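Local coordinates for sensory box/GGDEF family protein (Caulobacter crescentus, PDB 4YME) that probably makes the second messenger cyclic di-GMP from GTP through its GGDEF domain, one part of a membrane protein that also carries MHYT, PAS and EAL domains, at residues D25-A29 with S30-L34; G52-A55 with G56-L59; A100-A103 with G104-I107; V114-G118 with Q119-M123; L131-D134 with D135-A139. All blocks are in the same frame, centred on the assembly; numbering follows the deposited sequence.

Contact 1 of 5, residues D25-A29 with S30-L34; sequences DRVEA and SGESL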
loop_
_atom_site.group_PDB
_atom_site.type_symbol
_atom_site.label_atom_id
_atom_site.label_comp_id
_atom_site.label_asym_id
_atom_site.label_seq_id
_atom_site.Cartn_x
_atom_site.Cartn_y
_atom_site.Cartn_z
ATOM N N ASP A 25 19.170 -2.442 -3.200
ATOM C CA ASP A 25 20.538 -2.191 -3.640
ATOM C C ASP A 25 20.833 -0.678 -3.713
ATOM O O ASP A 25 21.926 -0.236 -3.359
ATOM C CB ASP A 25 20.812 -2.812 -4.994
ATOM C CG ASP A 25 20.840 -4.340 -4.956
ATOM O OD1 ASP A 25 21.018 -4.896 -3.851
ATOM O OD2 ASP A 25 20.600 -4.917 -6.038
ATOM N N ARG A 26 19.868 0.096 -4.196
ATOM C CA ARG A 26 20.009 1.533 -4.247
ATOM C C ARG A 26 20.279 2.164 -2.869
ATOM O O ARG A 26 21.244 2.925 -2.694
ATOM C CB ARG A 26 18.810 2.164 -4.949
ATOM C CG ARG A 26 18.702 3.647 -4.744
ATOM C CD ARG A 26 17.518 4.251 -5.447
ATOM N NE ARG A 26 17.240 5.581 -4.936
ATOM C CZ ARG A 26 16.473 6.460 -5.566
ATOM N NH1 ARG A 26 15.944 6.173 -6.763
ATOM N NH2 ARG A 26 16.280 7.639 -5.033
ATOM N N VAL A 27 19.475 1.790 -1.882
ATOM C CA VAL A 27 19.538 2.471 -0.615
ATOM C C VAL A 27 20.735 1.944 0.201
ATOM O O VAL A 27 21.293 2.669 1.004
ATOM C CB VAL A 27 18.222 2.447 0.203
ATOM C CG1 VAL A 27 17.062 2.961 -0.609
ATOM C CG2 VAL A 27 17.885 1.102 0.799
ATOM N N GLU A 28 21.118 0.688 -0.002
ATOM C CA GLU A 28 22.295 0.153 0.687
ATOM C C GLU A 28 23.510 1.014 0.307
ATOM O O GLU A 28 24.352 1.326 1.181
ATOM C CB GLU A 28 22.447 -1.329 0.353
ATOM C CG GLU A 28 23.478 -2.086 1.163
ATOM C CD GLU A 28 23.390 -1.893 2.653
ATOM O OE1 GLU A 28 22.311 -1.946 3.294
ATOM O OE2 GLU A 28 24.469 -1.758 3.229
ATOM N N ALA A 29 23.579 1.444 -0.966
ATOM C CA ALA A 29 24.661 2.317 -1.454
ATOM C C ALA A 29 24.465 3.776 -1.114
ATOM O O ALA A 29 25.457 4.495 -0.858
ATOM C CB ALA A 29 24.831 2.162 -2.926
ATOM N N SER A 30 23.245 4.298 -1.231
ATOM C CA SER A 30 22.991 5.715 -1.096
ATOM C C SER A 30 22.803 6.178 0.324
ATOM O O SER A 30 22.991 7.349 0.607
ATOM C CB SER A 30 21.713 6.084 -1.913
ATOM O OG SER A 30 20.563 5.624 -1.197
ATOM N N GLY A 31 22.307 5.295 1.201
ATOM C CA GLY A 31 21.962 5.701 2.574
ATOM C C GLY A 31 20.570 6.276 2.749
ATOM O O GLY A 31 20.184 6.693 3.854
ATOM N N GLU A 32 19.783 6.268 1.669
ATOM C CA GLU A 32 18.363 6.627 1.763
ATOM C C GLU A 32 17.594 5.616 2.636
ATOM O O GLU A 32 18.055 4.512 2.833
ATOM C CB GLU A 32 17.730 6.681 0.365
ATOM C CG GLU A 32 18.227 7.806 -0.484
ATOM C CD GLU A 32 18.014 7.586 -1.985
ATOM O OE1 GLU A 32 18.441 6.506 -2.518
ATOM O OE2 GLU A 32 17.418 8.484 -2.648
ATOM N N SER A 33 16.457 6.083 3.118
ATOM C CA SER A 33 15.578 5.181 3.863
ATOM C C SER A 33 14.632 4.458 2.917
ATOM O O SER A 33 14.249 4.987 1.873
ATOM C CB SER A 33 14.821 5.915 4.930
ATOM O OG SER A 33 13.931 6.793 4.393
ATOM N N LEU A 34 14.307 3.238 3.292
ATOM C CA LEU A 34 13.394 2.401 2.540
ATOM C C LEU A 34 12.402 1.754 3.507
ATOM O O LEU A 34 12.813 1.126 4.485
ATOM C CB LEU A 34 14.181 1.318 1.815
ATOM C CG LEU A 34 13.420 0.212 1.109
ATOM C CD1 LEU A 34 12.612 0.773 0.064
ATOM C CD2 LEU A 34 14.461 -0.882 0.619
#
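A local salt bridge between Arg26 and Glu32 ties the last turns of helix 13-30 to the loop that leads into strand 33-41. The guanidinium grips the carboxylate side-on with two nitrogens: NE of Arg26 reaches OE1 of Glu32 at 2.9 Å and NH2 of Arg26 reaches OE2 of Glu32 at 2.8 Å. The two groups are nearly coplanar (17° apart), and both oxygens are met on their syn side. Arg26 gets there with CG anti to its backbone N (chi1 165°) and its chain extended as far as NE. OE1 of Glu32 also accepts from OG of Ser30 at 2.7 Å, a donor on the anti side and across the carboxylate plane from NE, which would limit rotation of the carboxylate. The same OG takes the N-H of Glu32 (3.0 Å from OG of Ser30 to N of Glu32), an ST turn.

Beneath this polar layer, CG2 of Val27 meets CB of Leu34 at 3.8 Å, the two side chains at about a right angle. Val27 also packs on Tyr132, and Leu34 on Val88 and Ile90 of strand 84-91. The backbone closes with N of Gly31 bonded to O of Val27 at 2.8 Å; Gly31 has a phi of +86°, where a beta carbon would collide with the carbonyl oxygen of Ser30. The whole is a glycine-terminated helix end followed by an ST turn, joining the first long helix to the first strand of the ferredoxin-like GGDEF fold.

Contact 2 of 5, residues G52-A55 with G56-L59; sequences GHLA and GDAL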
loop_
_atom_site.group_PDB
_atom_site.type_symbol
_atom_site.label_atom_id
_atom_site.label_comp_id
_atom_site.label_asym_id
_atom_site.label_seq_id
_atom_site.Cartn_x
_atom_site.Cartn_y
_atom_site.Cartn_z
ATOM N N GLY A 52 -22.635 -5.827 -4.626
ATOM C CA GLY A 52 -22.081 -6.636 -5.717
ATOM C C GLY A 52 -20.590 -6.350 -6.013
ATOM O O GLY A 52 -20.065 -5.327 -5.553
ATOM N N HIS A 53 -19.971 -7.211 -6.823
ATOM C CA HIS A 53 -18.523 -7.181 -7.131
ATOM C C HIS A 53 -18.033 -5.858 -7.749
ATOM O O HIS A 53 -16.890 -5.423 -7.473
ATOM C CB HIS A 53 -18.090 -8.398 -8.018
ATOM C CG HIS A 53 -18.455 -8.264 -9.473
ATOM N ND1 HIS A 53 -19.730 -8.502 -9.951
ATOM C CD2 HIS A 53 -17.729 -7.849 -10.538
ATOM C CE1 HIS A 53 -19.767 -8.250 -11.248
ATOM N NE2 HIS A 53 -18.559 -7.863 -11.630
ATOM N N LEU A 54 -18.875 -5.205 -8.533
ATOM C CA LEU A 54 -18.545 -3.935 -9.168
ATOM C C LEU A 54 -18.356 -2.820 -8.122
ATOM O O LEU A 54 -17.605 -1.859 -8.365
ATOM C CB LEU A 54 -19.575 -3.517 -10.224
ATOM C CG LEU A 54 -19.626 -4.530 -11.370
ATOM C CD1 LEU A 54 -20.871 -4.281 -12.246
ATOM C CD2 LEU A 54 -18.354 -4.541 -12.185
ATOM N N ALA A 55 -18.982 -2.955 -6.954
ATOM C CA ALA A 55 -18.780 -1.966 -5.877
ATOM C C ALA A 55 -17.376 -2.106 -5.288
ATOM O O ALA A 55 -16.685 -1.090 -5.078
ATOM C CB ALA A 55 -19.790 -2.148 -4.773
ATOM N N GLY A 56 -17.005 -3.319 -4.966
ATOM C CA GLY A 56 -15.630 -3.542 -4.464
ATOM C C GLY A 56 -14.610 -3.089 -5.493
ATOM O O GLY A 56 -13.603 -2.430 -5.137
ATOM N N ASP A 57 -14.864 -3.327 -6.768
ATOM C CA ASP A 57 -13.955 -2.843 -7.824
ATOM C C ASP A 57 -13.798 -1.330 -7.837
ATOM O O ASP A 57 -12.697 -0.809 -8.018
ATOM C CB ASP A 57 -14.360 -3.386 -9.200
ATOM C CG ASP A 57 -14.123 -4.858 -9.339
ATOM O OD1 ASP A 57 -13.570 -5.531 -8.429
ATOM O OD2 ASP A 57 -14.549 -5.384 -10.413
ATOM N N ALA A 58 -14.889 -0.618 -7.628
ATOM C CA ALA A 58 -14.896 0.822 -7.591
ATOM C C ALA A 58 -13.989 1.270 -6.422
ATOM O O ALA A 58 -13.280 2.257 -6.576
ATOM C CB ALA A 58 -16.350 1.327 -7.385
ATOM N N LEU A 59 -14.038 0.544 -5.300
ATOM C CA LEU A 59 -13.169 0.861 -4.157
ATOM C C LEU A 59 -11.726 0.737 -4.565
ATOM O O LEU A 59 -10.893 1.574 -4.184
ATOM C CB LEU A 59 -13.401 -0.007 -2.902
ATOM C CG LEU A 59 -14.744 0.120 -2.185
ATOM C CD1 LEU A 59 -14.770 -0.840 -1.011
ATOM C CD2 LEU A 59 -15.033 1.489 -1.737
#
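Backbone bonds carry most of this local contact, in the first turns of helix 53-70: N of Asp57 bonds to O of His53 at 3.0 Å, N of Ala58 to O of Leu54 at 3.1 Å, and N of Leu59 to O of Ala55 at 3.1 Å. The three successive i to i+4 bonds are those of a regular alpha-helical turn. Just before it, Gly52 has a phi of +85°, a value that favours glycine, where the chain turns out of helix 44-51.

Polar side-chain contact is loose. OD2 of Asp57 lies 4.0 Å from CD2 of His53, and the carboxylate stands almost upright to the imidazole, at 82°. Placed between its own backbone N and carbonyl carbon (chi1 77°), the His53 ring lies beside the next residue, CG of Leu54 being over the rim of one face.

No apolar pair forms within the turn; CB of Ala58 merely rests 3.4 Å from the carbonyl O of Ala55. The nonpolar groups serve the hairpin of strands 114-116 and 119-121 instead: Leu54, Ala55 and Ala58 touch Phe116, Ala55 also touches Leu121, and Leu59 meets Val114 and Leu121.

Without a side-chain bond between His53 and Asp57, the turn rests on its main chain. In GGDEF relatives the aspartate of this Gly-Asp pair contacts guanine, a role consistent with the position of Asp57.

Contact 3 of 5, residues A100-A103 with G104-I107; sequences AELA and GRLI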
loop_
_atom_site.group_PDB
_atom_site.type_symbol
_atom_site.label_atom_id
_atom_site.label_comp_id
_atom_site.label_asym_id
_atom_site.label_seq_id
_atom_site.Cartn_x
_atom_site.Cartn_y
_atom_site.Cartn_z
ATOM N N ALA A 100 6.433 6.845 9.188
ATOM C CA ALA A 100 5.221 7.157 9.976
ATOM C C ALA A 100 4.461 8.353 9.385
ATOM O O ALA A 100 3.208 8.360 9.380
ATOM C CB ALA A 100 5.608 7.458 11.443
ATOM N N GLU A 101 5.178 9.346 8.858
ATOM C CA GLU A 101 4.529 10.531 8.305
ATOM C C GLU A 101 3.720 10.198 7.022
ATOM O O GLU A 101 2.584 10.662 6.805
ATOM C CB GLU A 101 5.530 11.625 8.018
ATOM C CG GLU A 101 4.849 12.976 7.656
ATOM C CD GLU A 101 4.595 13.204 6.156
ATOM O OE1 GLU A 101 5.166 12.486 5.302
ATOM O OE2 GLU A 101 3.812 14.134 5.817
ATOM N N LEU A 102 4.329 9.418 6.151
ATOM C CA LEU A 102 3.602 9.006 4.982
ATOM C C LEU A 102 2.442 8.111 5.367
ATOM O O LEU A 102 1.370 8.235 4.777
ATOM C CB LEU A 102 4.555 8.243 4.065
ATOM C CG LEU A 102 3.887 7.582 2.842
ATOM C CD1 LEU A 102 3.203 8.540 1.914
ATOM C CD2 LEU A 102 4.977 6.707 2.141
ATOM N N ALA A 103 2.654 7.177 6.291
ATOM C CA ALA A 103 1.577 6.267 6.742
ATOM C C ALA A 103 0.343 7.068 7.179
ATOM O O ALA A 103 -0.823 6.746 6.861
ATOM C CB ALA A 103 2.050 5.358 7.891
ATOM N N GLY A 104 0.590 8.105 7.953
ATOM C CA GLY A 104 -0.508 8.935 8.418
ATOM C C GLY A 104 -1.245 9.571 7.260
ATOM O O GLY A 104 -2.489 9.586 7.249
ATOM N N ARG A 105 -0.504 10.063 6.266
ATOM C CA ARG A 105 -1.114 10.715 5.119
ATOM C C ARG A 105 -1.943 9.711 4.302
ATOM O O ARG A 105 -3.021 10.029 3.827
ATOM C CB ARG A 105 -0.079 11.403 4.244
ATOM C CG ARG A 105 0.364 12.751 4.773
ATOM C CD ARG A 105 1.291 13.482 3.770
ATOM N NE ARG A 105 2.615 12.873 3.683
ATOM C CZ ARG A 105 3.173 12.312 2.610
ATOM N NH1 ARG A 105 2.523 12.195 1.443
ATOM N NH2 ARG A 105 4.428 11.842 2.731
ATOM N N LEU A 106 -1.425 8.495 4.170
ATOM C CA LEU A 106 -2.150 7.441 3.466
ATOM C C LEU A 106 -3.482 7.135 4.166
ATOM O O LEU A 106 -4.528 7.008 3.513
ATOM C CB LEU A 106 -1.299 6.167 3.338
ATOM C CG LEU A 106 -0.089 6.297 2.399
ATOM C CD1 LEU A 106 0.758 5.094 2.493
ATOM C CD2 LEU A 106 -0.540 6.640 0.955
ATOM N N ILE A 107 -3.454 6.944 5.471
ATOM C CA ILE A 107 -4.688 6.645 6.212
ATOM C C ILE A 107 -5.711 7.798 5.983
ATOM O O ILE A 107 -6.887 7.569 5.703
ATOM C CB ILE A 107 -4.397 6.413 7.721
ATOM C CG1 ILE A 107 -3.663 5.080 7.897
ATOM C CG2 ILE A 107 -5.691 6.444 8.547
ATOM C CD1 ILE A 107 -3.016 4.945 9.187
#
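Glu101 and Arg105, one turn apart on helix 95-109, meet in a salt bridge on the exposed side of the helix. NH2 of Arg105 gives a bond of 2.8 Å to OE1 of Glu101, which lies in the guanidinium plane and receives it on the syn side. NE of Arg105 reaches OE2 of Glu101 at 2.8 Å, but from above the carboxylate plane, and adds a weak second bond to OE1. The uneven, side-on grip goes with a 32° angle between the two flat groups. Each chain has to fold to make it: Glu101 bends at chi2, at -91° well away from a staggered value, while Arg105 bends at chi3 (-72°) to swing its guanidinium back along the helix.

The bend also lays that guanidinium on Leu102, whose CD1 comes over one face, 3.6 Å from NH2 of Arg105. The same CD1 of Leu102 is also 4.0 Å from CG of Leu106, on the side where the helix packs against strand 33-41. Leu106 touches Ile37 and Ile39 there, Leu102 touches Ile37, and Ala103 and Ile107 rest on Leu127 of strand 125-131. An alanine in place of Leu106 is likely to open a gap over Ile37 and Ile39 and deprive the Leu102 branch of its apolar neighbour one turn on. Backbone bonds such as N of Leu106 to O of Leu102 (2.9 Å) hold the spacing. The helix is therefore amphipathic, with an ion pair clasped on its outer side, a leucine shielding one face of the guanidinium, and aliphatic groups set against the sheet.

Contact 4 of 5, residues V114-G118 with Q119-M123; sequences VPFDG and QELAM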
loop_
_atom_site.group_PDB
_atom_site.type_symbol
_atom_site.label_atom_id
_atom_site.label_comp_id
_atom_site.label_asym_id
_atom_site.label_seq_id
_atom_site.Cartn_x
_atom_site.Cartn_y
_atom_site.Cartn_z
ATOM N N VAL A 114 -16.363 6.679 -1.330
ATOM C CA VAL A 114 -16.330 6.783 -2.797
ATOM C C VAL A 114 -17.703 6.674 -3.374
ATOM O O VAL A 114 -18.479 5.818 -3.008
ATOM C CB VAL A 114 -15.376 5.779 -3.440
ATOM C CG1 VAL A 114 -15.748 4.426 -3.182
ATOM C CG2 VAL A 114 -15.278 6.009 -4.984
ATOM N N PRO A 115 -18.023 7.598 -4.321
ATOM C CA PRO A 115 -19.344 7.488 -4.936
ATOM C C PRO A 115 -19.449 6.270 -5.830
ATOM O O PRO A 115 -18.488 5.935 -6.506
ATOM C CB PRO A 115 -19.493 8.770 -5.781
ATOM C CG PRO A 115 -18.231 9.468 -5.700
ATOM C CD PRO A 115 -17.269 8.751 -4.842
ATOM N N PHE A 116 -20.587 5.610 -5.778
ATOM C CA PHE A 116 -20.872 4.453 -6.607
ATOM C C PHE A 116 -22.365 4.324 -6.842
ATOM O O PHE A 116 -23.103 4.152 -5.887
ATOM C CB PHE A 116 -20.390 3.198 -5.924
ATOM C CG PHE A 116 -20.633 1.949 -6.708
ATOM C CD1 PHE A 116 -19.901 1.686 -7.850
ATOM C CD2 PHE A 116 -21.607 1.063 -6.327
ATOM C CE1 PHE A 116 -20.138 0.537 -8.583
ATOM C CE2 PHE A 116 -21.846 -0.063 -7.031
ATOM C CZ PHE A 116 -21.118 -0.325 -8.187
ATOM N N ASP A 117 -22.786 4.359 -8.118
ATOM C CA ASP A 117 -24.184 3.985 -8.504
ATOM C C ASP A 117 -25.199 4.834 -7.703
ATOM O O ASP A 117 -26.172 4.313 -7.125
ATOM C CB ASP A 117 -24.385 2.460 -8.286
ATOM C CG ASP A 117 -25.723 1.909 -8.850
ATOM O OD1 ASP A 117 -26.237 2.431 -9.866
ATOM O OD2 ASP A 117 -26.259 0.939 -8.251
ATOM N N GLY A 118 -24.894 6.130 -7.604
ATOM C CA GLY A 118 -25.688 7.066 -6.802
ATOM C C GLY A 118 -25.701 6.885 -5.287
ATOM O O GLY A 118 -26.519 7.498 -4.612
ATOM N N GLN A 119 -24.819 6.033 -4.750
ATOM C CA GLN A 119 -24.627 5.884 -3.313
ATOM C C GLN A 119 -23.159 6.223 -2.996
ATOM O O GLN A 119 -22.371 6.597 -3.876
ATOM C CB GLN A 119 -24.933 4.455 -2.868
ATOM C CG GLN A 119 -26.302 3.912 -3.324
ATOM C CD GLN A 119 -26.259 2.443 -3.739
ATOM O OE1 GLN A 119 -25.212 1.924 -4.186
ATOM N NE2 GLN A 119 -27.403 1.763 -3.607
ATOM N N GLU A 120 -22.835 6.172 -1.716
ATOM C CA GLU A 120 -21.443 6.273 -1.270
ATOM C C GLU A 120 -21.061 5.010 -0.558
ATOM O O GLU A 120 -21.801 4.471 0.236
ATOM C CB GLU A 120 -21.237 7.472 -0.372
ATOM C CG GLU A 120 -21.226 8.764 -1.165
ATOM C CD GLU A 120 -20.768 9.933 -0.357
ATOM O OE1 GLU A 120 -21.032 9.979 0.866
ATOM O OE2 GLU A 120 -20.137 10.827 -0.951
ATOM N N LEU A 121 -19.867 4.526 -0.875
ATOM C CA LEU A 121 -19.308 3.333 -0.303
ATOM C C LEU A 121 -18.250 3.715 0.736
ATOM O O LEU A 121 -17.422 4.640 0.513
ATOM C CB LEU A 121 -18.668 2.500 -1.372
ATOM C CG LEU A 121 -19.562 2.020 -2.511
ATOM C CD1 LEU A 121 -18.647 1.262 -3.455
ATOM C CD2 LEU A 121 -20.620 1.153 -1.992
ATOM N N ALA A 122 -18.351 3.052 1.898
ATOM C CA ALA A 122 -17.396 3.237 3.010
ATOM C C ALA A 122 -15.998 2.818 2.637
ATOM O O ALA A 122 -15.722 1.732 2.123
ATOM C CB ALA A 122 -17.852 2.474 4.191
HETATM N N MSE A 123 -15.084 3.767 2.828
HETATM C CA MSE A 123 -13.654 3.477 2.624
HETATM C C MSE A 123 -13.073 3.334 4.063
HETATM O O MSE A 123 -13.750 2.828 4.951
HETATM C CB MSE A 123 -12.972 4.502 1.682
HETATM C CG MSE A 123 -13.374 4.484 0.192
HETATM SE SE MSE A 123 -12.212 3.584 -1.170
HETATM C CE MSE A 123 -10.578 4.609 -0.943
#
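Strands 114-116 and 119-121 pair antiparallel through a type I' turn from Phe116 to Gln119, their N-to-C directions 135° apart, which shows a marked twist. Val114 with Leu121 and Phe116 with Gln119 are hydrogen-bonded pairs, and Pro115 with Glu120 between them is non-hydrogen-bonded. In the outer pair N of Val114 reaches O of Leu121 at 2.9 Å; next to the turn N of Phe116 bonds to O of Gln119 at 2.8 Å and N of Gln119 to O of Phe116 at 2.8 Å, each donor well above the carbonyl plane. Both central turn residues, Asp117 and Gly118, have positive phi, as this turn type requires.

On the face shared by Val114, Phe116, Gln119 and Leu121, Leu121 meets Phe116 diagonally and its direct partner Val114 across the strands. CD1 of Leu121 touches CB of Phe116 at 3.6 Å and approaches its ring obliquely. Phe116, with CG anti to the backbone N (chi1 -180°), extends its ring toward helix 53-70, where it meets Ala58. Beyond the strands, Met123, a selenomethionine, packs near Val114 and also touches Thr63 and Arg66 of that helix. Pro115 and Glu120 occupy the other face.

Helix 53-70 thus backs the largely apolar face of a two-residue-turn beta hairpin, a small sheet separate from the four-stranded central one and inserted in the GGDEF domain between helix 95-109 and strand 125-131.

Contact 5 of 5, residues L131-D134 with D135-A139; sequences LYPD and DGRTA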
loop_
_atom_site.group_PDB
_atom_site.type_symbol
_atom_site.label_atom_id
_atom_site.label_comp_id
_atom_site.label_asym_id
_atom_site.label_seq_id
_atom_site.Cartn_x
_atom_site.Cartn_y
_atom_site.Cartn_z
ATOM N N LEU A 131 10.508 -1.629 7.994
ATOM C CA LEU A 131 11.626 -0.764 7.663
ATOM C C LEU A 131 12.845 -1.587 7.322
ATOM O O LEU A 131 13.151 -2.593 7.984
ATOM C CB LEU A 131 11.956 0.123 8.886
ATOM C CG LEU A 131 10.818 0.974 9.449
ATOM C CD1 LEU A 131 11.240 1.719 10.745
ATOM C CD2 LEU A 131 10.336 1.896 8.388
ATOM N N TYR A 132 13.541 -1.217 6.260
ATOM C CA TYR A 132 14.817 -1.798 5.910
ATOM C C TYR A 132 15.938 -1.140 6.773
ATOM O O TYR A 132 15.899 0.073 6.949
ATOM C CB TYR A 132 15.107 -1.530 4.418
ATOM C CG TYR A 132 16.470 -2.006 3.966
ATOM C CD1 TYR A 132 16.675 -3.339 3.588
ATOM C CD2 TYR A 132 17.549 -1.146 3.898
ATOM C CE1 TYR A 132 17.917 -3.785 3.200
ATOM C CE2 TYR A 132 18.802 -1.605 3.539
ATOM C CZ TYR A 132 18.979 -2.927 3.195
ATOM O OH TYR A 132 20.224 -3.371 2.788
ATOM N N PRO A 133 16.879 -1.927 7.317
ATOM C CA PRO A 133 17.005 -3.369 7.229
ATOM C C PRO A 133 16.486 -4.144 8.454
ATOM O O PRO A 133 16.504 -5.367 8.437
ATOM C CB PRO A 133 18.533 -3.561 7.160
ATOM C CG PRO A 133 19.027 -2.496 7.983
ATOM C CD PRO A 133 18.141 -1.310 7.769
ATOM N N ASP A 134 16.014 -3.460 9.470
ATOM C CA ASP A 134 15.670 -4.126 10.721
ATOM C C ASP A 134 14.552 -5.110 10.591
ATOM O O ASP A 134 14.559 -6.138 11.266
ATOM C CB ASP A 134 15.317 -3.099 11.775
ATOM C CG ASP A 134 16.526 -2.227 12.177
ATOM O OD1 ASP A 134 17.696 -2.597 11.903
ATOM O OD2 ASP A 134 16.290 -1.130 12.734
ATOM N N ASP A 135 13.596 -4.823 9.687
ATOM C CA ASP A 135 12.472 -5.693 9.437
ATOM C C ASP A 135 12.653 -6.615 8.227
ATOM O O ASP A 135 11.697 -7.233 7.783
ATOM C CB ASP A 135 11.179 -4.878 9.311
ATOM C CG ASP A 135 10.861 -4.099 10.526
ATOM O OD1 ASP A 135 11.077 -4.657 11.675
ATOM O OD2 ASP A 135 10.441 -2.929 10.447
ATOM N N GLY A 136 13.858 -6.691 7.688
ATOM C CA GLY A 136 14.179 -7.537 6.584
ATOM C C GLY A 136 15.166 -6.924 5.632
ATOM O O GLY A 136 15.182 -5.708 5.403
ATOM N N ARG A 137 16.006 -7.765 5.074
ATOM C CA ARG A 137 17.070 -7.310 4.179
ATOM C C ARG A 137 16.877 -7.742 2.748
ATOM O O ARG A 137 17.703 -7.413 1.899
ATOM C CB ARG A 137 18.438 -7.805 4.683
ATOM C CG ARG A 137 18.737 -7.465 6.142
ATOM C CD ARG A 137 20.242 -7.773 6.451
ATOM N NE ARG A 137 21.064 -6.688 5.915
ATOM C CZ ARG A 137 21.478 -5.616 6.598
ATOM N NH1 ARG A 137 21.216 -5.481 7.902
ATOM N NH2 ARG A 137 22.179 -4.668 5.966
ATOM N N THR A 138 15.783 -8.464 2.463
ATOM C CA THR A 138 15.378 -8.848 1.147
ATOM C C THR A 138 13.933 -8.397 0.907
ATOM O O THR A 138 13.198 -8.118 1.855
ATOM C CB THR A 138 15.409 -10.357 0.942
ATOM O OG1 THR A 138 14.384 -10.970 1.751
ATOM C CG2 THR A 138 16.751 -10.878 1.333
ATOM N N ALA A 139 13.564 -8.326 -0.352
ATOM C CA ALA A 139 12.210 -7.938 -0.717
ATOM C C ALA A 139 11.171 -8.821 -0.069
ATOM O O ALA A 139 10.193 -8.324 0.520
ATOM C CB ALA A 139 12.020 -7.913 -2.238
#
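OD2 of Asp135 accepts the backbone N-H of Leu131 at 2.8 Å, almost straight (168° at the hydrogen), through its anti lone pair. Asp135 returns the grip with its own main chain, N of Asp135 bonding to O of Leu131 at 2.8 Å, so both polar backbone groups of Leu131 are held by one residue. Its carboxylate reaches back because CG stands anti to the carbonyl carbon (chi1 -60°), alongside Leu131 and pointing the same way. A lysine in place of Asp135 would probably leave the Leu131 N-H without its carboxylate acceptor and weaken the tie between the loop and the strand end.

A cis peptide precedes Pro133, and a type I turn from Pro133 to Gly136 follows, closed by N of Gly136 on O of Pro133 at 3.1 Å. CB of Pro133 lies over the centre of the Tyr132 ring and also, offset toward the rim, over one face of the Arg137 guanidinium, 3.4 Å from NH1 of Arg137. Arg137 bends at chi3 to lie alongside the proline. CD1 of Tyr132 also comes 3.3 Å from O of Gly136, at an oblique approach, and the Tyr132 hydroxyl bonds to Glu28 of helix 13-30.

At the far end Thr138 takes the N-cap position of helix 139-156, its OG1 accepting from the N of Ala141. Carboxylate-to-backbone bonding and proline packing on the tyrosine ring and the guanidinium together fix a short loop without regular secondary structure, while Arg137 makes a long, weak ion pair with Glu28.

Four of the five contacts gather at two ends of one domain. Contacts 1 and 5 touch, their centres 11 Å apart: OE1 of Glu28 is 2.6 Å from OH of Tyr132, and CG2 of Val27 packs on CD2 of Tyr132. Contacts 2 and 4 touch at the other end, centres 10 Å apart, where O of Ala55 lies 3.5 Å from CD1 of Leu121 and O of Leu54 meets CE1 of Phe116. About 38 Å separates the centres of contacts 1 and 2. Contact 3 lies between the two groups, its nearest atoms about 6 Å from contact 5 and 8 Å from contact 4. Of the five, contact 2 probably lies nearest the nucleotide site, judging from GGDEF relatives.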